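Local coordinates for protein transcription regulator (Lactobacillus plantarum WCFS1, PDB 3CLK) that probably regulates transcription as a LacI-type regulator, its dimeric periplasmic-binding-protein-like domain sensing a small ligand that tunes DNA binding, at residues Glu52-Lys55 with His56-Thr60; Ile112-Gln115 with Ala116-Leu120; Pro137-Gly140 with Arg141-Ala145; Gly222-Met225 with Cys226-Arg230; Asp239-Gln242 with Met243-Gly247. All blocks are in the same frame, centred on the assembly; numbering follows the deposited sequence.

Contact 1 (Glu52-Lys55 with His56-Thr60); sequences EEQK and HALLT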
loop_
_atom_site.group_PDB
_atom_site.type_symbol
_atom_site.label_atom_id
_atom_site.label_comp_id
_atom_site.label_asym_id
_atom_site.label_seq_id
_atom_site.Cartn_x
_atom_site.Cartn_y
_atom_site.Cartn_z
ATOM N N GLU B 52 -13.083 5.712 -19.975
ATOM C CA GLU B 52 -13.158 7.163 -19.857
ATOM C C GLU B 52 -12.583 7.640 -18.532
ATOM O O GLU B 52 -12.245 8.814 -18.380
ATOM C CB GLU B 52 -14.609 7.634 -19.991
ATOM C CG GLU B 52 -15.206 7.391 -21.368
ATOM C CD GLU B 52 -14.457 8.128 -22.461
ATOM O OE1 GLU B 52 -13.227 7.934 -22.576
ATOM O OE2 GLU B 52 -15.097 8.899 -23.207
ATOM N N GLU B 53 -12.479 6.725 -17.573
ATOM C CA GLU B 53 -11.928 7.051 -16.264
ATOM C C GLU B 53 -10.587 7.726 -16.520
ATOM O O GLU B 53 -10.152 8.603 -15.774
ATOM C CB GLU B 53 -11.710 5.770 -15.456
ATOM C CG GLU B 53 -10.573 4.896 -15.987
ATOM C CD GLU B 53 -10.590 3.483 -15.428
ATOM O OE1 GLU B 53 -9.629 2.727 -15.696
ATOM O OE2 GLU B 53 -11.565 3.126 -14.730
ATOM N N GLN B 54 -9.951 7.299 -17.605
ATOM C CA GLN B 54 -8.652 7.800 -18.022
ATOM C C GLN B 54 -8.746 9.177 -18.669
ATOM O O GLN B 54 -8.180 10.151 -18.169
ATOM C CB GLN B 54 -8.039 6.800 -18.995
ATOM C CG GLN B 54 -6.665 7.145 -19.491
ATOM C CD GLN B 54 -5.990 5.949 -20.119
ATOM O OE1 GLN B 54 -5.691 4.968 -19.437
ATOM N NE2 GLN B 54 -5.756 6.013 -21.423
ATOM N N LYS B 55 -9.459 9.248 -19.787
ATOM C CA LYS B 55 -9.636 10.498 -20.513
ATOM C C LYS B 55 -10.003 11.634 -19.562
ATOM O O LYS B 55 -9.484 12.743 -19.677
ATOM C CB LYS B 55 -10.720 10.312 -21.579
ATOM C CG LYS B 55 -10.909 11.471 -22.545
ATOM C CD LYS B 55 -11.821 12.536 -21.976
ATOM C CE LYS B 55 -12.536 13.268 -23.096
ATOM N NZ LYS B 55 -13.350 12.321 -23.912
ATOM N N HIS B 56 -10.892 11.349 -18.615
ATOM C CA HIS B 56 -11.324 12.348 -17.644
ATOM C C HIS B 56 -10.245 12.676 -16.621
ATOM O O HIS B 56 -10.236 13.762 -16.038
ATOM C CB HIS B 56 -12.588 11.869 -16.934
ATOM C CG HIS B 56 -13.802 11.891 -17.806
ATOM N ND1 HIS B 56 -14.375 13.063 -18.248
ATOM C CD2 HIS B 56 -14.524 10.886 -18.357
ATOM C CE1 HIS B 56 -15.397 12.782 -19.036
ATOM N NE2 HIS B 56 -15.510 11.468 -19.119
ATOM N N ALA B 57 -9.338 11.734 -16.399
ATOM C CA ALA B 57 -8.255 11.961 -15.458
ATOM C C ALA B 57 -7.338 13.010 -16.080
ATOM O O ALA B 57 -6.943 13.971 -15.419
ATOM C CB ALA B 57 -7.495 10.664 -15.203
ATOM N N LEU B 58 -7.013 12.823 -17.358
ATOM C CA LEU B 58 -6.150 13.763 -18.067
ATOM C C LEU B 58 -6.766 15.154 -18.064
ATOM O O LEU B 58 -6.104 16.132 -17.724
ATOM C CB LEU B 58 -5.922 13.323 -19.517
ATOM C CG LEU B 58 -5.016 12.126 -19.818
ATOM C CD1 LEU B 58 -3.660 12.325 -19.147
ATOM C CD2 LEU B 58 -5.667 10.849 -19.338
ATOM N N LEU B 59 -8.037 15.244 -18.441
ATOM C CA LEU B 59 -8.700 16.540 -18.469
ATOM C C LEU B 59 -8.769 17.157 -17.085
ATOM O O LEU B 59 -8.614 18.364 -16.936
ATOM C CB LEU B 59 -10.112 16.430 -19.064
ATOM C CG LEU B 59 -10.198 16.264 -20.587
ATOM C CD1 LEU B 59 -11.653 16.419 -21.025
ATOM C CD2 LEU B 59 -9.334 17.308 -21.286
ATOM N N THR B 60 -8.991 16.335 -16.065
ATOM C CA THR B 60 -9.062 16.857 -14.707
ATOM C C THR B 60 -7.755 17.548 -14.336
ATOM O O THR B 60 -7.751 18.509 -13.570
ATOM C CB THR B 60 -9.330 15.741 -13.676
ATOM O OG1 THR B 60 -10.592 15.121 -13.951
ATOM C CG2 THR B 60 -9.353 16.322 -12.265
#

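Contact 2 (Ile112-Gln115 with Ala116-Leu120); sequences IGYQ and ATNLL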
loop_
_atom_site.group_PDB
_atom_site.type_symbol
_atom_site.label_atom_id
_atom_site.label_comp_id
_atom_site.label_asym_id
_atom_site.label_seq_id
_atom_site.Cartn_x
_atom_site.Cartn_y
_atom_site.Cartn_z
ATOM N N ILE B 112 16.001 -6.183 -15.111
ATOM C CA ILE B 112 15.388 -6.633 -13.866
ATOM C C ILE B 112 15.239 -8.145 -13.939
ATOM O O ILE B 112 15.645 -8.862 -13.022
ATOM C CB ILE B 112 13.992 -6.004 -13.629
ATOM C CG1 ILE B 112 14.147 -4.545 -13.194
ATOM C CG2 ILE B 112 13.221 -6.817 -12.567
ATOM C CD1 ILE B 112 12.845 -3.864 -12.812
ATOM N N GLY B 113 14.669 -8.626 -15.040
ATOM C CA GLY B 113 14.477 -10.055 -15.218
ATOM C C GLY B 113 15.802 -10.791 -15.260
ATOM O O GLY B 113 15.929 -11.919 -14.762
ATOM N N TYR B 114 16.788 -10.135 -15.865
ATOM C CA TYR B 114 18.136 -10.665 -16.003
ATOM C C TYR B 114 18.808 -10.816 -14.638
ATOM O O TYR B 114 19.334 -11.876 -14.323
ATOM C CB TYR B 114 18.964 -9.727 -16.882
ATOM C CG TYR B 114 20.340 -10.244 -17.249
ATOM C CD1 TYR B 114 20.499 -11.335 -18.109
ATOM C CD2 TYR B 114 21.485 -9.608 -16.779
ATOM C CE1 TYR B 114 21.774 -11.769 -18.499
ATOM C CE2 TYR B 114 22.754 -10.029 -17.158
ATOM C CZ TYR B 114 22.895 -11.107 -18.019
ATOM O OH TYR B 114 24.161 -11.500 -18.399
ATOM N N GLN B 115 18.787 -9.759 -13.834
ATOM C CA GLN B 115 19.398 -9.804 -12.506
ATOM C C GLN B 115 18.685 -10.751 -11.536
ATOM O O GLN B 115 19.329 -11.475 -10.775
ATOM C CB GLN B 115 19.456 -8.400 -11.905
ATOM C CG GLN B 115 20.576 -7.549 -12.492
ATOM C CD GLN B 115 20.772 -6.248 -11.743
ATOM O OE1 GLN B 115 20.881 -6.233 -10.518
ATOM N NE2 GLN B 115 20.832 -5.150 -12.478
ATOM N N ALA B 116 17.360 -10.748 -11.568
ATOM C CA ALA B 116 16.576 -11.618 -10.692
ATOM C C ALA B 116 16.925 -13.083 -10.941
ATOM O O ALA B 116 17.134 -13.865 -10.006
ATOM C CB ALA B 116 15.073 -11.388 -10.938
ATOM N N THR B 117 16.988 -13.440 -12.217
ATOM C CA THR B 117 17.284 -14.803 -12.617
ATOM C C THR B 117 18.725 -15.208 -12.316
ATOM O O THR B 117 18.969 -16.303 -11.807
ATOM C CB THR B 117 16.983 -14.994 -14.114
ATOM O OG1 THR B 117 15.650 -14.542 -14.386
ATOM C CG2 THR B 117 17.100 -16.459 -14.495
ATOM N N ASN B 118 19.677 -14.334 -12.626
ATOM C CA ASN B 118 21.078 -14.644 -12.357
ATOM C C ASN B 118 21.336 -14.788 -10.865
ATOM O O ASN B 118 22.215 -15.547 -10.453
ATOM C CB ASN B 118 21.996 -13.567 -12.945
ATOM C CG ASN B 118 22.289 -13.801 -14.415
ATOM O OD1 ASN B 118 22.734 -12.897 -15.128
ATOM N ND2 ASN B 118 22.052 -15.026 -14.873
ATOM N N LEU B 119 20.575 -14.060 -10.052
ATOM C CA LEU B 119 20.738 -14.143 -8.605
ATOM C C LEU B 119 20.544 -15.601 -8.169
ATOM O O LEU B 119 21.296 -16.114 -7.330
ATOM C CB LEU B 119 19.727 -13.224 -7.903
ATOM C CG LEU B 119 19.917 -12.959 -6.402
ATOM C CD1 LEU B 119 19.104 -11.740 -5.983
ATOM C CD2 LEU B 119 19.510 -14.193 -5.596
ATOM N N LEU B 120 19.544 -16.269 -8.739
ATOM C CA LEU B 120 19.283 -17.670 -8.407
ATOM C C LEU B 120 20.321 -18.575 -9.080
ATOM O O LEU B 120 20.822 -19.519 -8.467
ATOM C CB LEU B 120 17.865 -18.077 -8.846
ATOM C CG LEU B 120 16.703 -17.402 -8.099
ATOM C CD1 LEU B 120 15.367 -17.743 -8.761
ATOM C CD2 LEU B 120 16.703 -17.860 -6.655
#

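Contact 3 (Pro137-Gly140 with Arg141-Ala145); sequences PYTG and RKRLA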
loop_
_atom_site.group_PDB
_atom_site.type_symbol
_atom_site.label_atom_id
_atom_site.label_comp_id
_atom_site.label_asym_id
_atom_site.label_seq_id
_atom_site.Cartn_x
_atom_site.Cartn_y
_atom_site.Cartn_z
ATOM N N PRO B 137 2.154 -6.592 -22.520
ATOM C CA PRO B 137 2.691 -5.227 -22.519
ATOM C C PRO B 137 4.220 -5.133 -22.414
ATOM O O PRO B 137 4.888 -6.081 -21.993
ATOM C CB PRO B 137 1.976 -4.577 -21.335
ATOM C CG PRO B 137 1.718 -5.723 -20.414
ATOM C CD PRO B 137 1.277 -6.819 -21.359
ATOM N N TYR B 138 4.746 -3.978 -22.812
ATOM C CA TYR B 138 6.175 -3.668 -22.801
ATOM C C TYR B 138 6.906 -4.120 -21.534
ATOM O O TYR B 138 7.909 -4.823 -21.605
ATOM C CB TYR B 138 6.362 -2.158 -22.962
ATOM C CG TYR B 138 7.801 -1.705 -22.929
ATOM C CD1 TYR B 138 8.543 -1.592 -24.109
ATOM C CD2 TYR B 138 8.425 -1.393 -21.722
ATOM C CE1 TYR B 138 9.872 -1.176 -24.083
ATOM C CE2 TYR B 138 9.750 -0.981 -21.685
ATOM C CZ TYR B 138 10.462 -0.874 -22.867
ATOM O OH TYR B 138 11.764 -0.456 -22.833
ATOM N N THR B 139 6.409 -3.680 -20.381
ATOM C CA THR B 139 7.001 -4.025 -19.091
ATOM C C THR B 139 7.249 -5.527 -18.960
ATOM O O THR B 139 8.386 -5.971 -18.797
ATOM C CB THR B 139 6.088 -3.589 -17.934
ATOM O OG1 THR B 139 5.888 -2.171 -17.982
ATOM C CG2 THR B 139 6.716 -3.961 -16.598
ATOM N N GLY B 140 6.169 -6.297 -19.026
ATOM C CA GLY B 140 6.269 -7.738 -18.906
ATOM C C GLY B 140 7.113 -8.392 -19.975
ATOM O O GLY B 140 7.879 -9.309 -19.691
ATOM N N ARG B 141 6.968 -7.933 -21.213
ATOM C CA ARG B 141 7.748 -8.483 -22.318
ATOM C C ARG B 141 9.240 -8.385 -22.040
ATOM O O ARG B 141 9.975 -9.352 -22.229
ATOM C CB ARG B 141 7.430 -7.728 -23.614
ATOM C CG ARG B 141 8.298 -8.102 -24.817
ATOM C CD ARG B 141 8.075 -9.542 -25.249
ATOM N NE ARG B 141 8.990 -10.480 -24.598
ATOM C CZ ARG B 141 8.661 -11.721 -24.247
ATOM N NH1 ARG B 141 7.432 -12.177 -24.477
ATOM N NH2 ARG B 141 9.561 -12.509 -23.680
ATOM N N LYS B 142 9.678 -7.214 -21.585
ATOM C CA LYS B 142 11.090 -6.982 -21.307
ATOM C C LYS B 142 11.624 -7.812 -20.144
ATOM O O LYS B 142 12.686 -8.417 -20.246
ATOM C CB LYS B 142 11.331 -5.493 -21.045
ATOM C CG LYS B 142 10.852 -4.598 -22.180
ATOM C CD LYS B 142 11.451 -5.013 -23.515
ATOM C CE LYS B 142 12.823 -4.409 -23.733
ATOM N NZ LYS B 142 12.748 -2.938 -23.970
ATOM N N ARG B 143 10.886 -7.843 -19.042
ATOM C CA ARG B 143 11.316 -8.615 -17.883
ATOM C C ARG B 143 11.461 -10.086 -18.254
ATOM O O ARG B 143 12.431 -10.732 -17.870
ATOM C CB ARG B 143 10.317 -8.452 -16.730
ATOM C CG ARG B 143 10.270 -7.035 -16.192
ATOM C CD ARG B 143 9.360 -6.893 -14.974
ATOM N NE ARG B 143 9.338 -5.501 -14.534
ATOM C CZ ARG B 143 8.710 -5.057 -13.450
ATOM N NH1 ARG B 143 8.045 -5.899 -12.672
ATOM N NH2 ARG B 143 8.740 -3.763 -13.158
ATOM N N LEU B 144 10.513 -10.606 -19.026
ATOM C CA LEU B 144 10.571 -12.001 -19.430
ATOM C C LEU B 144 11.752 -12.239 -20.367
ATOM O O LEU B 144 12.403 -13.277 -20.289
ATOM C CB LEU B 144 9.269 -12.427 -20.121
ATOM C CG LEU B 144 9.128 -13.939 -20.351
ATOM C CD1 LEU B 144 8.925 -14.641 -19.006
ATOM C CD2 LEU B 144 7.953 -14.229 -21.276
ATOM N N ALA B 145 12.030 -11.282 -21.251
ATOM C CA ALA B 145 13.156 -11.428 -22.171
ATOM C C ALA B 145 14.454 -11.509 -21.367
ATOM O O ALA B 145 15.356 -12.267 -21.715
ATOM C CB ALA B 145 13.211 -10.245 -23.152
#

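Contact 4 (Gly222-Met225 with Cys226-Arg230); sequences GTEM and CKITR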
loop_
_atom_site.group_PDB
_atom_site.type_symbol
_atom_site.label_atom_id
_atom_site.label_comp_id
_atom_site.label_asym_id
_atom_site.label_seq_id
_atom_site.Cartn_x
_atom_site.Cartn_y
_atom_site.Cartn_z
ATOM N N GLY B 222 10.778 -4.823 -4.305
ATOM C CA GLY B 222 11.449 -4.556 -3.039
ATOM C C GLY B 222 10.866 -3.460 -2.158
ATOM O O GLY B 222 11.608 -2.696 -1.531
ATOM N N THR B 223 9.544 -3.367 -2.112
ATOM C CA THR B 223 8.878 -2.371 -1.274
ATOM C C THR B 223 8.798 -2.955 0.137
ATOM O O THR B 223 9.244 -4.080 0.366
ATOM C CB THR B 223 7.447 -2.097 -1.761
ATOM O OG1 THR B 223 6.615 -3.213 -1.434
ATOM C CG2 THR B 223 7.426 -1.903 -3.264
ATOM N N GLU B 224 8.212 -2.203 1.071
ATOM C CA GLU B 224 8.080 -2.649 2.457
ATOM C C GLU B 224 7.470 -4.047 2.570
ATOM O O GLU B 224 7.769 -4.786 3.506
ATOM C CB GLU B 224 7.242 -1.647 3.270
ATOM C CG GLU B 224 6.983 -2.088 4.717
ATOM C CD GLU B 224 6.495 -0.956 5.620
ATOM O OE1 GLU B 224 5.473 -0.315 5.290
ATOM O OE2 GLU B 224 7.136 -0.715 6.667
HETATM N N MSE B 225 6.621 -4.410 1.616
HETATM C CA MSE B 225 5.996 -5.727 1.624
HETATM C C MSE B 225 7.009 -6.875 1.742
HETATM O O MSE B 225 6.652 -7.962 2.201
HETATM C CB MSE B 225 5.146 -5.921 0.365
HETATM C CG MSE B 225 3.948 -4.994 0.276
HETATM SE SE MSE B 225 2.681 -5.216 1.728
HETATM C CE MSE B 225 1.057 -4.961 0.729
ATOM N N CYS B 226 8.258 -6.643 1.339
ATOM C CA CYS B 226 9.287 -7.685 1.422
ATOM C C CYS B 226 9.791 -7.934 2.842
ATOM O O CYS B 226 10.338 -8.998 3.131
ATOM C CB CYS B 226 10.493 -7.339 0.542
ATOM S SG CYS B 226 10.177 -7.441 -1.231
ATOM N N LYS B 227 9.608 -6.953 3.720
ATOM C CA LYS B 227 10.063 -7.061 5.102
ATOM C C LYS B 227 8.984 -7.493 6.089
ATOM O O LYS B 227 9.238 -7.553 7.292
ATOM C CB LYS B 227 10.666 -5.723 5.554
ATOM C CG LYS B 227 12.104 -5.506 5.092
ATOM C CD LYS B 227 13.097 -6.186 6.042
ATOM C CE LYS B 227 14.478 -6.379 5.408
ATOM N NZ LYS B 227 15.062 -5.131 4.837
ATOM N N ILE B 228 7.792 -7.812 5.595
ATOM C CA ILE B 228 6.705 -8.220 6.482
ATOM C C ILE B 228 6.333 -9.698 6.403
ATOM O O ILE B 228 5.537 -10.180 7.207
ATOM C CB ILE B 228 5.422 -7.399 6.223
ATOM C CG1 ILE B 228 4.839 -7.764 4.858
ATOM C CG2 ILE B 228 5.739 -5.910 6.304
ATOM C CD1 ILE B 228 3.482 -7.145 4.585
ATOM N N THR B 229 6.886 -10.417 5.433
ATOM C CA THR B 229 6.585 -11.840 5.320
ATOM C C THR B 229 7.666 -12.643 6.029
ATOM O O THR B 229 8.750 -12.135 6.297
ATOM C CB THR B 229 6.530 -12.298 3.852
ATOM O OG1 THR B 229 7.788 -12.024 3.217
ATOM C CG2 THR B 229 5.427 -11.568 3.113
ATOM N N ARG B 230 7.358 -13.893 6.341
ATOM C CA ARG B 230 8.312 -14.781 6.993
ATOM C C ARG B 230 8.459 -16.023 6.119
ATOM O O ARG B 230 7.526 -16.811 5.995
ATOM C CB ARG B 230 7.814 -15.197 8.379
ATOM C CG ARG B 230 7.736 -14.067 9.393
ATOM C CD ARG B 230 9.093 -13.422 9.662
ATOM N NE ARG B 230 9.240 -12.170 8.926
ATOM C CZ ARG B 230 9.816 -11.075 9.413
ATOM N NH1 ARG B 230 10.312 -11.068 10.642
ATOM N NH2 ARG B 230 9.872 -9.977 8.678
#

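Contact 5 (Asp239-Gln242 with Met243-Gly247); sequences DFFQ and MGVTG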
loop_
_atom_site.group_PDB
_atom_site.type_symbol
_atom_site.label_atom_id
_atom_site.label_comp_id
_atom_site.label_asym_id
_atom_site.label_seq_id
_atom_site.Cartn_x
_atom_site.Cartn_y
_atom_site.Cartn_z
ATOM N N ASP B 239 14.372 1.735 -7.532
ATOM C CA ASP B 239 14.495 2.971 -6.782
ATOM C C ASP B 239 13.350 3.898 -7.157
ATOM O O ASP B 239 13.559 4.911 -7.825
ATOM C CB ASP B 239 15.831 3.650 -7.082
ATOM C CG ASP B 239 16.160 4.741 -6.083
ATOM O OD1 ASP B 239 15.230 5.266 -5.443
ATOM O OD2 ASP B 239 17.351 5.082 -5.942
ATOM N N PHE B 240 12.140 3.541 -6.720
ATOM C CA PHE B 240 10.940 4.324 -7.004
ATOM C C PHE B 240 11.087 5.772 -6.544
ATOM O O PHE B 240 10.673 6.704 -7.238
ATOM C CB PHE B 240 9.722 3.705 -6.304
ATOM C CG PHE B 240 9.419 2.291 -6.735
ATOM C CD1 PHE B 240 9.066 2.008 -8.050
ATOM C CD2 PHE B 240 9.464 1.244 -5.814
ATOM C CE1 PHE B 240 8.756 0.693 -8.449
ATOM C CE2 PHE B 240 9.158 -0.067 -6.201
ATOM C CZ PHE B 240 8.804 -0.342 -7.514
ATOM N N PHE B 241 11.665 5.955 -5.363
ATOM C CA PHE B 241 11.848 7.289 -4.813
ATOM C C PHE B 241 12.583 8.162 -5.827
ATOM O O PHE B 241 12.131 9.258 -6.165
ATOM C CB PHE B 241 12.659 7.225 -3.520
ATOM C CG PHE B 241 12.667 8.515 -2.746
ATOM C CD1 PHE B 241 11.651 8.802 -1.841
ATOM C CD2 PHE B 241 13.686 9.446 -2.930
ATOM C CE1 PHE B 241 11.650 10.000 -1.121
ATOM C CE2 PHE B 241 13.695 10.647 -2.217
ATOM C CZ PHE B 241 12.672 10.922 -1.310
ATOM N N GLN B 242 13.714 7.662 -6.311
ATOM C CA GLN B 242 14.516 8.391 -7.273
ATOM C C GLN B 242 13.738 8.682 -8.553
ATOM O O GLN B 242 13.926 9.730 -9.167
ATOM C CB GLN B 242 15.787 7.610 -7.602
ATOM C CG GLN B 242 16.754 8.375 -8.501
ATOM C CD GLN B 242 17.094 9.750 -7.944
ATOM O OE1 GLN B 242 17.459 9.887 -6.771
ATOM N NE2 GLN B 242 16.982 10.776 -8.783
HETATM N N MSE B 243 12.875 7.760 -8.961
HETATM C CA MSE B 243 12.078 7.982 -10.156
HETATM C C MSE B 243 11.268 9.248 -9.949
HETATM O O MSE B 243 11.163 10.086 -10.845
HETATM C CB MSE B 243 11.124 6.817 -10.399
HETATM C CG MSE B 243 11.817 5.530 -10.752
HETATM SE SE MSE B 243 10.531 4.180 -11.220
HETATM C CE MSE B 243 11.654 2.614 -10.983
ATOM N N GLY B 244 10.705 9.372 -8.754
ATOM C CA GLY B 244 9.897 10.525 -8.416
ATOM C C GLY B 244 10.701 11.804 -8.343
ATOM O O GLY B 244 10.231 12.871 -8.755
ATOM N N VAL B 245 11.911 11.705 -7.800
ATOM C CA VAL B 245 12.790 12.866 -7.696
ATOM C C VAL B 245 13.140 13.367 -9.097
ATOM O O VAL B 245 12.931 14.532 -9.422
ATOM C CB VAL B 245 14.096 12.513 -6.953
ATOM C CG1 VAL B 245 15.082 13.682 -7.030
ATOM C CG2 VAL B 245 13.781 12.184 -5.507
ATOM N N THR B 246 13.663 12.464 -9.921
ATOM C CA THR B 246 14.064 12.776 -11.288
ATOM C C THR B 246 12.896 13.310 -12.114
ATOM O O THR B 246 13.052 14.257 -12.899
ATOM C CB THR B 246 14.644 11.522 -11.976
ATOM O OG1 THR B 246 15.697 10.983 -11.165
ATOM C CG2 THR B 246 15.205 11.866 -13.347
ATOM N N GLY B 247 11.726 12.707 -11.933
ATOM C CA GLY B 247 10.555 13.146 -12.663
ATOM C C GLY B 247 10.313 14.633 -12.483
ATOM O O GLY B 247 10.134 15.358 -13.451
#

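Contact 1 (Glu52-Lys55 with His56-Thr60)
The imidazole of His56 leans back over the first turn of its helix, its CD2 packed 3.6 Å from CB of Glu52. Glu52 O takes the backbone N of His56 in a straight bond of 2.9 Å, an i to i+4 bond near the start of the helix. Beside it Lys55 pairs with Leu59, one turn on: the two side chains run side by side, and Lys55 CE lies 3.9 Å from Leu59 CD1. A lysine suits this partly exposed place because its methylenes can cover a leucine while its amine stays near the surface. Lys55 is bent at chi2 (-84°), which carries the amine back toward Glu52, where NZ and OE2 form a long salt bridge of 3.9 Å. One turn further on, His56 O is gripped twice, by Thr60 N and by Thr60 OG1, which arrive from opposite faces of the carbonyl plane; the hydroxyl bond measures 2.5 Å. A threonine suits this buried place by the second subunit, since its hydroxyl can turn back onto a carbonyl of its own helix. Gln54 and Leu58 line the inner flank of helix 53-63, where Leu58 meets Leu83 of helix 78-86 and Leu76 in the preceding loop, while His56 and Thr60 pack on Asn40 of the second subunit.

Contact 2 (Ile112-Gln115 with Ala116-Leu120)
Gly113 O is held by two donors of one residue, the backbone N of Thr117 at 3.1 Å and, less surely placed, its hydroxyl OG1 at 2.7 Å. The backbone donor sits above the carbonyl plane, 36° out of it. With chi1 at -52°, OG1 lies beside its own backbone N and so turns back on the preceding helical turn; a threonine can in this way turn a buried hydroxyl onto its own helix. Asn118 and Tyr114 carry the more exposed side. Asn118 OD1 hovers over one face of the phenol ring, 3.4 Å above its plane and displaced toward the rim, with CZ the nearest carbon. The ring and amide planes stand 68° apart, so the amide points its oxygen at the ring instead of lying flat upon it. Tyr114 also bonds through OH to Glu153 and makes a cation-pi contact with Lys149, both on helix 138-153, which help fix the ring that Asn118 meets. Ala116, bonded through N to Ile112 O at 2.9 Å, has a methyl small enough for close approach to Val218 and Ile190 of the sheet beneath. Apolar residues (Ala116, Leu119, Leu120) toward the strands and more polar ones away from them make this an amphipathic helix of the alpha/beta periplasmic-binding-protein fold, with helix 109-121 laid against the parallel strands 188-191 and 216-219.

Contact 3 (Pro137-Gly140 with Arg141-Ala145)
The Tyr138 ring carries Lys142 CG on one face, almost over the ring centre: a CH-pi contact of 3.8 Å between CG and the centroid, only 11° off the normal. The lysine chain then curls past the ring, bent at chi2, chi3 and chi4, until NZ reaches Tyr138 OH at 2.9 Å in a weak hydrogen bond. A long, flexible residue suits this task, since its methylenes cover the aromatic face while its amine meets the phenol oxygen. With CG of Tyr138 anti to the backbone N (chi1 178°), the ring is carried to where Lys142, one turn on, can lie over it. Replacing the tyrosine with alanine would probably leave the lysine methylenes without their aromatic platform and set the amine free to turn.

The second flat group is the guanidinium of Arg143. Thr139 CG2 rests over one of its faces, 3.5 Å above the plane and offset toward the rim, with NE the nearest atom at 3.7 Å. The two side chains run alongside each other, the arginine extended from CG to NE, and its NE makes a salt bridge with Asp109. Backbone bonds underlie both pairs: Lys142 N to Tyr138 O at 3.0 Å and Arg143 N to Thr139 O at 3.1 Å. At the start of the helix, Pro137 occupies the N-cap and its carbonyl accepts from Arg141 N at 2.9 Å. Helix 138-153 is the crossover of the beta-alpha-beta unit between strands 128-131 and 163-164, and at this end Thr139, Lys142 and Arg143 lie against helix 109-121.

Contact 4 (Gly222-Met225 with Cys226-Arg230)
Met225, a selenomethionine in this crystal, lays its SE 3.5 Å from CD1 of Ile228, and the two chains run side by side in a turn of the loop that joins strands 216-219 and 234-237 of the periplasmic-binding-protein-like fold. Ile228 reaches its neighbour by an unusual route: CG1 sits between the backbone N and the carbonyl carbon (chi1 69°), the crowded position, which brings it 3.2 Å from Met225 O. These two flexible or branched apolar side chains suit a subunit boundary, for Met225 packs on Met225 of the second subunit and Ile228 on Tyr170 of that subunit.

On another side of the turn, Cys226 SG touches CA of Gly222 at 3.6 Å. Gly222 has positive phi, a conformation that glycine adopts with ease, and the thiol is slim enough to pack close to the main chain.

The next shell is the backbone that shapes the turn. Cys226 N bonds Thr223 O in a straight link of 2.9 Å, and Lys227 N bonds Glu224 O at the same length; in both the donor lies above the carbonyl plane. These i to i+3 bonds coil the chain tightly. Further out, Asp194 receives the backbone N of both Gly222 and Thr223 and so holds the start of the turn against helix 194-206. Thr223 opens an ST turn: its OG1, also bonded to Asn21, accepts from Met225 N at 3.3 Å.

Contact 5 (Asp239-Gln242 with Met243-Gly247)
Met243 N bonds Asp239 O at 3.1 Å in the first turn of helix 240-256, where Asp239 is the N-cap. The cap itself is made by Asp239 OD1, which accepts from Gln242 N at 3.0 Å, reached from above the carboxylate plane. Aspartate suits the place because its short acidic side chain can fold back on an N-H that has no helical carbonyl before it. One turn on, Thr246 N bonds Gln242 O at 2.8 Å.

Among polar side chains, Gln242 and Thr246 make the main contact. Gln242 is bent at chi2 (53°), which swings its amide down the helix so that NE2 gives a bond of 2.7 Å to Thr246 OG1, the hydroxyl lying nearly in the amide plane. A leucine in place of Gln242 would probably leave the Thr246 hydroxyl without this donor.

The apolar contacts fall on two other flanks. Phe240 and the selenomethionine Met243 run side by side in a Met-aromatic contact, SE standing 5.4 Å from the ring centroid at an oblique angle; both are buried, and Phe240 also packs on Gln25 and Ile26 of helix 22-34. The long, unbranched chain of methionine, extended beyond CG, reaches alongside the ring. On the more exposed flank, Val245 meets Phe241 obliquely, its branch CG2 3.6 Å from Phe241 CE2.

Four of the five contacts touch in two pairs. Contact 2 touches contact 3 where Ile112 CD1 packs 4.1 Å from Arg143 NH2, joining helices 109-121 and 138-153, and contact 4 touches contact 5 where Thr223 CG2 lies 3.9 Å from Phe240 CE2. Contacts 3 and 5 do not touch, but their nearest atoms are about 6 Å apart, with Gln238 near both Arg143 and Met243. Contact 1 stands apart, its centre about 37 Å from that of contact 2, across the centre of the chain. Contacts 1 and 4, about 33 Å between centres, both reach the second subunit. Ligand binding between the two lobes would be consistent with the family.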